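MgGH51 (Meripilus giganteus, PDB 6ZQ1) is a family GH51 alpha-L-arabinofuranosidase that probably removes terminal alpha-L-arabinofuranosyl residues from arabinose-containing plant polysaccharides. Local coordinates at residues F345-N350 with R378-T383; S396-V401 with T424-E429; Y402-W407 with N438-T443. All coordinates share one frame; numbering follows the deposited sequence.

Interaction 1 of 3, residues F345-N350 with R378-T383; sequences FVEVGN and RFIATT. With EDG (1,4-dideoxy-1,4-imino-L-arabinitol), chain F.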
loop_
_atom_site.group_PDB
_atom_site.type_symbol
_atom_site.label_atom_id
_atom_site.label_comp_id
_atom_site.label_asym_id
_atom_site.label_seq_id
_atom_site.Cartn_x
_atom_site.Cartn_y
_atom_site.Cartn_z
ATOM N N PHE A 345 -15.352 9.696 0.493
ATOM C CA PHE A 345 -14.767 9.842 1.850
ATOM C C PHE A 345 -13.408 10.545 1.778
ATOM O O PHE A 345 -12.518 10.090 0.968
ATOM C CB PHE A 345 -14.598 8.470 2.479
ATOM C CG PHE A 345 -15.847 7.636 2.535
ATOM C CD1 PHE A 345 -16.857 7.936 3.425
ATOM C CD2 PHE A 345 -15.999 6.535 1.715
ATOM C CE1 PHE A 345 -17.997 7.158 3.491
ATOM C CE2 PHE A 345 -17.160 5.775 1.748
ATOM C CZ PHE A 345 -18.157 6.074 2.647
ATOM N N VAL A 346 -13.228 11.565 2.625
ATOM C CA VAL A 346 -11.947 12.307 2.761
ATOM C C VAL A 346 -11.577 12.383 4.241
ATOM O O VAL A 346 -12.439 12.787 5.057
ATOM C CB VAL A 346 -11.992 13.702 2.116
ATOM C CG1 VAL A 346 -10.808 14.562 2.579
ATOM C CG2 VAL A 346 -12.024 13.575 0.611
ATOM N N GLU A 347 -10.335 11.990 4.537
ATOM C CA GLU A 347 -9.785 12.033 5.913
ATOM C C GLU A 347 -8.994 13.350 6.045
ATOM O O GLU A 347 -8.139 13.683 5.149
ATOM C CB GLU A 347 -8.968 10.774 6.165
ATOM C CG GLU A 347 -8.547 10.554 7.622
ATOM C CD GLU A 347 -8.179 9.148 7.987
ATOM O OE1 GLU A 347 -8.259 8.281 7.099
ATOM O OE2 GLU A 347 -7.786 8.904 9.185
ATOM N N VAL A 348 -9.225 14.059 7.148
ATOM C CA VAL A 348 -8.616 15.399 7.410
ATOM C C VAL A 348 -7.418 15.171 8.327
ATOM O O VAL A 348 -7.610 15.063 9.598
ATOM C CB VAL A 348 -9.655 16.402 7.954
ATOM C CG1 VAL A 348 -9.015 17.756 8.244
ATOM C CG2 VAL A 348 -10.826 16.556 6.999
ATOM N N GLY A 349 -6.265 15.010 7.673
ATOM C CA GLY A 349 -4.940 14.801 8.274
ATOM C C GLY A 349 -4.713 13.327 8.562
ATOM O O GLY A 349 -5.422 12.458 8.015
ATOM N N ASN A 350 -3.789 13.056 9.462
ATOM C CA ASN A 350 -3.528 11.694 9.973
ATOM C C ASN A 350 -3.192 11.809 11.455
ATOM O O ASN A 350 -2.291 12.628 11.784
ATOM C CB ASN A 350 -2.323 11.063 9.272
ATOM C CG ASN A 350 -2.002 9.685 9.796
ATOM O OD1 ASN A 350 -2.850 8.801 9.675
ATOM N ND2 ASN A 350 -0.821 9.519 10.391
ATOM N N ARG A 378 -18.162 12.715 2.735
ATOM C CA ARG A 378 -18.187 12.546 4.209
ATOM C C ARG A 378 -16.741 12.681 4.713
ATOM O O ARG A 378 -15.821 11.991 4.159
ATOM C CB ARG A 378 -18.784 11.190 4.554
ATOM C CG ARG A 378 -19.097 11.014 6.032
ATOM C CD ARG A 378 -19.734 9.674 6.259
ATOM N NE ARG A 378 -20.269 9.539 7.633
ATOM C CZ ARG A 378 -21.558 9.428 7.928
ATOM N NH1 ARG A 378 -22.438 9.420 6.951
ATOM N NH2 ARG A 378 -21.975 9.311 9.182
ATOM N N PHE A 379 -16.519 13.615 5.630
ATOM C CA PHE A 379 -15.203 14.005 6.158
ATOM C C PHE A 379 -14.969 13.259 7.469
ATOM O O PHE A 379 -15.847 13.240 8.279
ATOM C CB PHE A 379 -15.105 15.526 6.306
ATOM C CG PHE A 379 -15.098 16.187 4.952
ATOM C CD1 PHE A 379 -13.941 16.246 4.201
ATOM C CD2 PHE A 379 -16.265 16.678 4.418
ATOM C CE1 PHE A 379 -13.952 16.800 2.918
ATOM C CE2 PHE A 379 -16.274 17.223 3.131
ATOM C CZ PHE A 379 -15.126 17.278 2.396
ATOM N N ILE A 380 -13.792 12.680 7.594
ATOM C CA ILE A 380 -13.376 11.794 8.720
ATOM C C ILE A 380 -12.390 12.581 9.572
ATOM O O ILE A 380 -11.327 12.952 9.063
ATOM C CB ILE A 380 -12.796 10.470 8.176
ATOM C CG1 ILE A 380 -13.750 9.811 7.166
ATOM C CG2 ILE A 380 -12.463 9.515 9.321
ATOM C CD1 ILE A 380 -13.112 8.755 6.283
ATOM N N ALA A 381 -12.670 12.671 10.867
ATOM C CA ALA A 381 -11.838 13.302 11.907
ATOM C C ALA A 381 -10.840 12.274 12.438
ATOM O O ALA A 381 -11.184 11.087 12.427
ATOM C CB ALA A 381 -12.716 13.833 13.015
ATOM N N THR A 382 -9.640 12.700 12.803
ATOM C CA THR A 382 -8.524 11.760 13.103
ATOM C C THR A 382 -8.134 11.839 14.573
ATOM O O THR A 382 -7.253 11.082 14.984
ATOM C CB THR A 382 -7.305 12.052 12.247
ATOM O OG1 THR A 382 -6.792 13.322 12.640
ATOM C CG2 THR A 382 -7.665 12.066 10.774
ATOM N N THR A 383 -8.710 12.791 15.304
ATOM C CA THR A 383 -8.504 12.846 16.783
ATOM C C THR A 383 -9.175 11.658 17.446
ATOM O O THR A 383 -9.996 11.004 16.841
ATOM C CB THR A 383 -8.946 14.193 17.367
ATOM O OG1 THR A 383 -10.104 14.694 16.683
ATOM C CG2 THR A 383 -7.824 15.211 17.303
HETATM O "O2'" EDG F . -0.595 6.584 11.054
HETATM C "C2'" EDG F . 0.611 5.971 11.431
HETATM C "C1'" EDG F . 0.456 5.183 12.732
HETATM N "N4'" EDG F . 0.927 3.845 12.381
HETATM C "C3'" EDG F . 1.132 4.978 10.374
HETATM O "O3'" EDG F . 2.044 5.641 9.490
HETATM C "C4'" EDG F . 1.834 3.905 11.215
HETATM C "C5'" EDG F . 2.066 2.582 10.491
HETATM O "O5'" EDG F . 0.861 1.982 10.042
#

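Interaction 2 of 3, residues S396-V401 with T424-E429; sequences SYDVHV and TYFEGE. With EDG (1,4-dideoxy-1,4-imino-L-arabinitol), chain F.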
loop_
_atom_site.group_PDB
_atom_site.type_symbol
_atom_site.label_atom_id
_atom_site.label_comp_id
_atom_site.label_asym_id
_atom_site.label_seq_id
_atom_site.Cartn_x
_atom_site.Cartn_y
_atom_site.Cartn_z
ATOM N N SER A 396 -17.865 11.160 10.958
ATOM C CA SER A 396 -17.034 9.931 11.017
ATOM C C SER A 396 -15.751 10.205 11.787
ATOM O O SER A 396 -15.224 11.320 11.722
ATOM C CB SER A 396 -16.696 9.388 9.645
ATOM O OG SER A 396 -17.833 8.911 8.952
ATOM N N TYR A 397 -15.261 9.181 12.473
ATOM C CA TYR A 397 -13.939 9.140 13.117
ATOM C C TYR A 397 -13.141 7.946 12.609
ATOM O O TYR A 397 -13.755 6.866 12.384
ATOM C CB TYR A 397 -14.055 8.999 14.631
ATOM C CG TYR A 397 -14.176 10.316 15.349
ATOM C CD1 TYR A 397 -13.072 11.122 15.553
ATOM C CD2 TYR A 397 -15.391 10.753 15.840
ATOM C CE1 TYR A 397 -13.168 12.311 16.250
ATOM C CE2 TYR A 397 -15.508 11.936 16.549
ATOM C CZ TYR A 397 -14.387 12.709 16.763
ATOM O OH TYR A 397 -14.512 13.891 17.432
ATOM N N ASP A 398 -11.826 8.139 12.482
ATOM C CA ASP A 398 -10.850 7.068 12.158
ATOM C C ASP A 398 -10.232 6.604 13.475
ATOM O O ASP A 398 -9.590 7.406 14.137
ATOM C CB ASP A 398 -9.840 7.525 11.113
ATOM C CG ASP A 398 -8.824 6.448 10.752
ATOM O OD1 ASP A 398 -8.953 5.335 11.308
ATOM O OD2 ASP A 398 -7.855 6.757 10.001
ATOM N N VAL A 399 -10.442 5.357 13.833
ATOM C CA VAL A 399 -9.900 4.763 15.081
ATOM C C VAL A 399 -8.743 3.831 14.698
ATOM O O VAL A 399 -8.964 2.923 13.893
ATOM C CB VAL A 399 -11.046 4.060 15.833
ATOM C CG1 VAL A 399 -10.622 3.454 17.171
ATOM C CG2 VAL A 399 -12.241 4.985 16.015
ATOM N N HIS A 400 -7.574 3.991 15.327
ATOM C CA HIS A 400 -6.370 3.171 15.114
ATOM C C HIS A 400 -6.084 2.365 16.381
ATOM O O HIS A 400 -6.160 2.993 17.454
ATOM C CB HIS A 400 -5.159 4.037 14.802
ATOM C CG HIS A 400 -5.279 4.790 13.520
ATOM N ND1 HIS A 400 -4.363 5.726 13.116
ATOM C CD2 HIS A 400 -6.260 4.800 12.605
ATOM C CE1 HIS A 400 -4.749 6.244 11.957
ATOM N NE2 HIS A 400 -5.906 5.725 11.647
ATOM N N VAL A 401 -5.740 1.082 16.265
ATOM C CA VAL A 401 -5.282 0.305 17.476
ATOM C C VAL A 401 -4.214 -0.731 17.097
ATOM O O VAL A 401 -4.429 -1.519 16.174
ATOM C CB VAL A 401 -6.431 -0.291 18.285
ATOM C CG1 VAL A 401 -7.206 -1.346 17.516
ATOM C CG2 VAL A 401 -5.943 -0.842 19.654
ATOM N N THR A 424 -20.450 7.491 12.040
ATOM C CA THR A 424 -19.861 6.198 11.623
ATOM C C THR A 424 -18.376 6.160 11.963
ATOM O O THR A 424 -17.755 7.221 12.153
ATOM C CB THR A 424 -20.204 5.884 10.172
ATOM O OG1 THR A 424 -19.624 6.892 9.348
ATOM C CG2 THR A 424 -21.705 5.778 10.004
ATOM N N TYR A 425 -17.850 4.946 12.102
ATOM C CA TYR A 425 -16.478 4.672 12.567
ATOM C C TYR A 425 -15.718 3.884 11.497
ATOM O O TYR A 425 -16.247 2.906 10.924
ATOM C CB TYR A 425 -16.541 3.988 13.931
ATOM C CG TYR A 425 -17.131 4.903 14.958
ATOM C CD1 TYR A 425 -16.321 5.801 15.649
ATOM C CD2 TYR A 425 -18.509 4.979 15.148
ATOM C CE1 TYR A 425 -16.868 6.698 16.549
ATOM C CE2 TYR A 425 -19.064 5.872 16.053
ATOM C CZ TYR A 425 -18.228 6.720 16.755
ATOM O OH TYR A 425 -18.744 7.624 17.614
ATOM N N PHE A 426 -14.507 4.340 11.228
ATOM C CA PHE A 426 -13.534 3.726 10.287
ATOM C C PHE A 426 -12.410 3.164 11.125
ATOM O O PHE A 426 -11.729 3.970 11.783
ATOM C CB PHE A 426 -13.006 4.768 9.290
ATOM C CG PHE A 426 -11.891 4.379 8.349
ATOM C CD1 PHE A 426 -11.728 3.083 7.912
ATOM C CD2 PHE A 426 -11.027 5.353 7.833
ATOM C CE1 PHE A 426 -10.712 2.742 7.030
ATOM C CE2 PHE A 426 -10.032 5.021 6.929
ATOM C CZ PHE A 426 -9.880 3.716 6.513
ATOM N N GLU A 427 -12.227 1.848 11.132
ATOM C CA GLU A 427 -11.090 1.254 11.882
ATOM C C GLU A 427 -9.882 1.274 10.928
ATOM O O GLU A 427 -9.547 0.234 10.353
ATOM C CB GLU A 427 -11.421 -0.120 12.443
ATOM C CG GLU A 427 -10.401 -0.527 13.511
ATOM C CD GLU A 427 -10.762 -0.136 14.930
ATOM O OE1 GLU A 427 -11.876 0.373 15.120
ATOM O OE2 GLU A 427 -9.903 -0.323 15.847
ATOM N N GLY A 428 -9.264 2.452 10.758
ATOM C CA GLY A 428 -8.393 2.761 9.604
ATOM C C GLY A 428 -7.028 2.089 9.676
ATOM O O GLY A 428 -6.381 1.988 8.628
ATOM N N GLU A 429 -6.579 1.670 10.875
ATOM C CA GLU A 429 -5.355 0.911 11.105
ATOM C C GLU A 429 -5.604 0.030 12.333
ATOM O O GLU A 429 -6.003 0.588 13.354
ATOM C CB GLU A 429 -4.152 1.790 11.477
ATOM C CG GLU A 429 -3.793 2.830 10.413
ATOM C CD GLU A 429 -2.667 3.768 10.827
ATOM O OE1 GLU A 429 -1.867 3.422 11.781
ATOM O OE2 GLU A 429 -2.564 4.837 10.210
HETATM O "O2'" EDG F . -0.595 6.584 11.054
HETATM C "C2'" EDG F . 0.611 5.971 11.431
HETATM C "C1'" EDG F . 0.456 5.183 12.732
HETATM N "N4'" EDG F . 0.927 3.845 12.381
HETATM C "C3'" EDG F . 1.132 4.978 10.374
HETATM O "O3'" EDG F . 2.044 5.641 9.490
HETATM C "C4'" EDG F . 1.834 3.905 11.215
HETATM C "C5'" EDG F . 2.066 2.582 10.491
HETATM O "O5'" EDG F . 0.861 1.982 10.042
#

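Interaction 3 of 3, residues Y402-W407 with N438-T443; sequences YQTPTW and NDLFGT. With EDG (1,4-dideoxy-1,4-imino-L-arabinitol), chain F.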
loop_
_atom_site.group_PDB
_atom_site.type_symbol
_atom_site.label_atom_id
_atom_site.label_comp_id
_atom_site.label_asym_id
_atom_site.label_seq_id
_atom_site.Cartn_x
_atom_site.Cartn_y
_atom_site.Cartn_z
ATOM N N TYR A 402 -3.116 -0.733 17.849
ATOM C CA TYR A 402 -2.023 -1.716 17.801
ATOM C C TYR A 402 -1.955 -2.338 19.191
ATOM O O TYR A 402 -1.764 -1.565 20.118
ATOM C CB TYR A 402 -0.727 -1.054 17.362
ATOM C CG TYR A 402 -0.806 -0.513 15.946
ATOM C CD1 TYR A 402 -0.637 -1.343 14.858
ATOM C CD2 TYR A 402 -1.057 0.827 15.709
ATOM C CE1 TYR A 402 -0.693 -0.861 13.548
ATOM C CE2 TYR A 402 -1.118 1.320 14.403
ATOM C CZ TYR A 402 -0.925 0.470 13.328
ATOM O OH TYR A 402 -0.965 0.945 12.052
ATOM N N GLN A 403 -2.165 -3.643 19.287
ATOM C CA GLN A 403 -2.298 -4.321 20.602
ATOM C C GLN A 403 -1.956 -5.805 20.503
ATOM O O GLN A 403 -1.484 -6.276 19.444
ATOM C CB GLN A 403 -3.719 -4.082 21.113
ATOM C CG GLN A 403 -3.824 -2.989 22.167
ATOM C CD GLN A 403 -3.275 -3.433 23.504
ATOM O OE1 GLN A 403 -2.927 -4.604 23.714
ATOM N NE2 GLN A 403 -3.139 -2.477 24.405
ATOM N N THR A 404 -2.068 -6.526 21.626
ATOM C CA THR A 404 -1.748 -7.960 21.686
ATOM C C THR A 404 -2.874 -8.742 21.014
ATOM O O THR A 404 -4.013 -8.278 20.953
ATOM C CB THR A 404 -1.533 -8.452 23.137
ATOM O OG1 THR A 404 -2.785 -8.378 23.808
ATOM C CG2 THR A 404 -0.517 -7.649 23.905
ATOM N N PRO A 405 -2.593 -9.955 20.485
ATOM C CA PRO A 405 -3.644 -10.835 19.961
ATOM C C PRO A 405 -4.780 -11.025 20.983
ATOM O O PRO A 405 -5.943 -10.942 20.621
ATOM C CB PRO A 405 -2.882 -12.151 19.696
ATOM C CG PRO A 405 -1.465 -11.727 19.399
ATOM C CD PRO A 405 -1.245 -10.534 20.311
ATOM N N THR A 406 -4.413 -11.213 22.252
ATOM C CA THR A 406 -5.364 -11.357 23.388
ATOM C C THR A 406 -6.258 -10.116 23.532
ATOM O O THR A 406 -7.473 -10.298 23.708
ATOM C CB THR A 406 -4.627 -11.682 24.684
ATOM O OG1 THR A 406 -4.023 -12.946 24.440
ATOM C CG2 THR A 406 -5.552 -11.706 25.877
ATOM N N TRP A 407 -5.702 -8.912 23.433
ATOM C CA TRP A 407 -6.490 -7.654 23.489
ATOM C C TRP A 407 -7.586 -7.721 22.428
ATOM O O TRP A 407 -8.710 -7.367 22.753
ATOM C CB TRP A 407 -5.616 -6.407 23.288
ATOM C CG TRP A 407 -6.374 -5.125 23.436
ATOM C CD1 TRP A 407 -6.491 -4.359 24.556
ATOM C CD2 TRP A 407 -7.163 -4.477 22.428
ATOM N NE1 TRP A 407 -7.293 -3.285 24.310
ATOM C CE2 TRP A 407 -7.745 -3.341 23.025
ATOM C CE3 TRP A 407 -7.437 -4.756 21.087
ATOM C CZ2 TRP A 407 -8.529 -2.445 22.315
ATOM C CZ3 TRP A 407 -8.257 -3.892 20.386
ATOM C CH2 TRP A 407 -8.798 -2.753 20.991
ATOM N N ASN A 438 3.348 -5.047 27.851
ATOM C CA ASN A 438 4.225 -4.026 28.488
ATOM C C ASN A 438 5.125 -3.303 27.482
ATOM O O ASN A 438 5.677 -2.261 27.866
ATOM C CB ASN A 438 5.137 -4.651 29.549
ATOM C CG ASN A 438 4.334 -5.264 30.670
ATOM O OD1 ASN A 438 3.277 -4.750 31.032
ATOM N ND2 ASN A 438 4.829 -6.353 31.233
ATOM N N ASP A 439 5.296 -3.819 26.258
ATOM C CA ASP A 439 6.262 -3.256 25.267
ATOM C C ASP A 439 5.741 -3.572 23.861
ATOM O O ASP A 439 6.232 -4.498 23.232
ATOM C CB ASP A 439 7.664 -3.830 25.503
ATOM C CG ASP A 439 8.782 -3.114 24.756
ATOM O OD1 ASP A 439 8.523 -2.050 24.123
ATOM O OD2 ASP A 439 9.918 -3.597 24.836
ATOM N N LEU A 440 4.659 -2.929 23.469
ATOM C CA LEU A 440 3.959 -3.257 22.206
ATOM C C LEU A 440 4.892 -2.941 21.040
ATOM O O LEU A 440 4.842 -3.679 20.083
ATOM C CB LEU A 440 2.658 -2.454 22.103
ATOM C CG LEU A 440 1.553 -2.886 23.064
ATOM C CD1 LEU A 440 0.394 -1.898 23.083
ATOM C CD2 LEU A 440 1.048 -4.292 22.744
ATOM N N PHE A 441 5.709 -1.885 21.133
ATOM C CA PHE A 441 6.421 -1.329 19.949
ATOM C C PHE A 441 7.909 -1.679 20.029
ATOM O O PHE A 441 8.710 -1.093 19.276
ATOM C CB PHE A 441 6.132 0.170 19.821
ATOM C CG PHE A 441 4.656 0.497 19.749
ATOM C CD1 PHE A 441 3.954 0.379 18.555
ATOM C CD2 PHE A 441 3.964 0.911 20.882
ATOM C CE1 PHE A 441 2.597 0.670 18.510
ATOM C CE2 PHE A 441 2.616 1.237 20.826
ATOM C CZ PHE A 441 1.926 1.086 19.645
ATOM N N GLY A 442 8.281 -2.640 20.875
ATOM C CA GLY A 442 9.704 -2.964 21.108
ATOM C C GLY A 442 10.262 -3.981 20.120
ATOM O O GLY A 442 9.752 -4.086 18.975
ATOM N N THR A 443 11.302 -4.707 20.540
ATOM C CA THR A 443 12.068 -5.630 19.656
ATOM C C THR A 443 11.327 -6.968 19.541
ATOM O O THR A 443 10.515 -7.317 20.433
ATOM C CB THR A 443 13.500 -5.883 20.175
ATOM O OG1 THR A 443 13.428 -6.602 21.408
ATOM C CG2 THR A 443 14.291 -4.609 20.393
HETATM O "O2'" EDG F . -0.595 6.584 11.054
HETATM C "C2'" EDG F . 0.611 5.971 11.431
HETATM C "C1'" EDG F . 0.456 5.183 12.732
HETATM N "N4'" EDG F . 0.927 3.845 12.381
HETATM C "C3'" EDG F . 1.132 4.978 10.374
HETATM O "O3'" EDG F . 2.044 5.641 9.490
HETATM C "C4'" EDG F . 1.834 3.905 11.215
HETATM C "C5'" EDG F . 2.066 2.582 10.491
HETATM O "O5'" EDG F . 0.861 1.982 10.042
#

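Interaction 1 of 3, residues F345-N350 with R378-T383
Phe345 and Arg378 run side by side off two neighbouring parallel strands, and their pairing shows how such strands hand alternate side chains to opposite faces of a sheet. The arginine lays CB against CD1 of the phenyl ring (3.9 Å), while its CD passes CE1. Ring and guanidinium planes stay 55° apart, so this is aliphatic contact and not a stack; the extended chain carries the guanidinium onward to Ser396 OG and Gln395 O. On the same face Ile380 sets CD1 against Phe345 CB, and Glu347 reaches with OE1 to a salt bridge with Arg226.

The other face belongs to Val346 and Phe379, which also lie alongside one another. Val346 CB meets the CD1-CE1 side of the ring, 3.8 Å from CE1, and Val348 CG2 approaches CD1 at a slant. Beyond the ring, Leu370 and Gln371 of helix 359-373 pack on Phe379. Three backbone hydrogen bonds fix the register, among them Ile380 N to Val346 O at 2.9 Å.

Past the paired residues, Thr382 brings CG2 to 3.2 Å from Val348 O and sets the same methyl 3.6 Å from Glu347 CG. With OG1 set between the backbone N and the carbonyl carbon (chi1 67°), the hydroxyl instead bonds Asp352. Asn350 points its CB away from the other strand. Its ND2 donates to O2' of the bound iminosugar at 3.0 Å in a fairly straight bond (159°), and Glu234 is a second acceptor for that nitrogen.

Strand 345-348, helix 359-373 and strand 378-381 form a beta-alpha-beta crossover of the (beta/alpha)8 barrel, and an asparagine reaching the ligand from the end of the fourth strand is as in clan GH-A glycosidases.

Interaction 2 of 3, residues S396-V401 with T424-E429
Glu429 lies across the face of His400, an unusual pose for an acidic side chain: its CG sits 3.7 Å from the imidazole centroid, only 6° off the ring normal, and the carboxylate continues over the rim with its plane turned 20° from the ring. CG anti to the carbonyl carbon (chi1 -59°) and an extended chain beyond it carry the acid to the iminosugar. There OE2 accepts from O2' at 2.8 Å and also pairs with Arg226, while OE1 lies 2.9 Å from N4' and 3.1 Å from C1' of the ligand. A glutamate so placed at the end of the seventh barrel strand is consistent with the nucleophile of a retaining clan GH-A enzyme, and His400 ND1 bonds Glu351, the probable acid/base from the fourth strand. Behind this site the two parallel strands are regular, with Val399 N on Phe426 O at 2.8 Å. The second strand then departs from regular pairing, with Glu427 the centre of an inverse gamma turn, and Gly428 N makes weak bonds to both Asp398 OD1 and Val399 O. Asp398 lies alongside the Phe426 ring, CG 3.8 Å from CD2. At the far end Ser396 OG donates to Thr424 OG1 at 2.7 Å.

Interaction 3 of 3, residues Y402-W407 with N438-T443
Leu440 wedges its two methyls against the end of strand 396-403, and this is the close-fitting part of a small contact that buries 197 Å². CD1 rests 3.7 Å from Tyr402 O and beside the Gln403 amide, at 3.8 Å from NE2; CD2 meets Thr404 CG2 at 3.9 Å, the two side chains crossing at about a right angle. That surface is braced by bonds within its own segment. Gln403, bent at chi2 (-73°), folds back so that OE1 accepts from Thr404 N, and its CG lies over one face of the Trp407 ring, 3.5 Å above the plane. Thr404 is the N-cap of helix 405-410, its OG1 taking the amide of Trp407 at 3.0 Å. This strand-to-helix junction lies at the C-terminal mouth of the (beta/alpha)8 barrel, where the loop after the seventh strand folds over the sixth. Toward solvent the fit thins out: exposed Phe441 brings little more than CE1 to Tyr402 CB, 3.9 Å away. The tyrosine ring itself leads away from the loop into the pocket, where OH bonds Glu429 and receives a hydrogen bond from O5' of the iminosugar at 2.9 Å.

Overall arrangement
The three contacts follow neighbouring strands toward a common ligand. Interactions 1 and 2, centres 9 Å apart, occupy adjoining strands of the eight-stranded parallel sheet, since 378-381 pairs with 396-403 as well as with 345-348. Interaction 3 begins where strand 396-403 runs on toward its C-terminal end, and adds a loop after the seventh strand; its centre is about 19 Å from that of interaction 2 and 26 Å from that of interaction 1. Val401 CG2 packs on Trp407 CH2 at 3.7 Å, linking interactions 2 and 3, and in the pocket Tyr402 OH meets Glu429 OE1 at 2.6 Å. Asn350, Glu429 and Tyr402, one from each interaction, hydrogen-bond the iminosugar; Glu23 and Asn231 add further bonds.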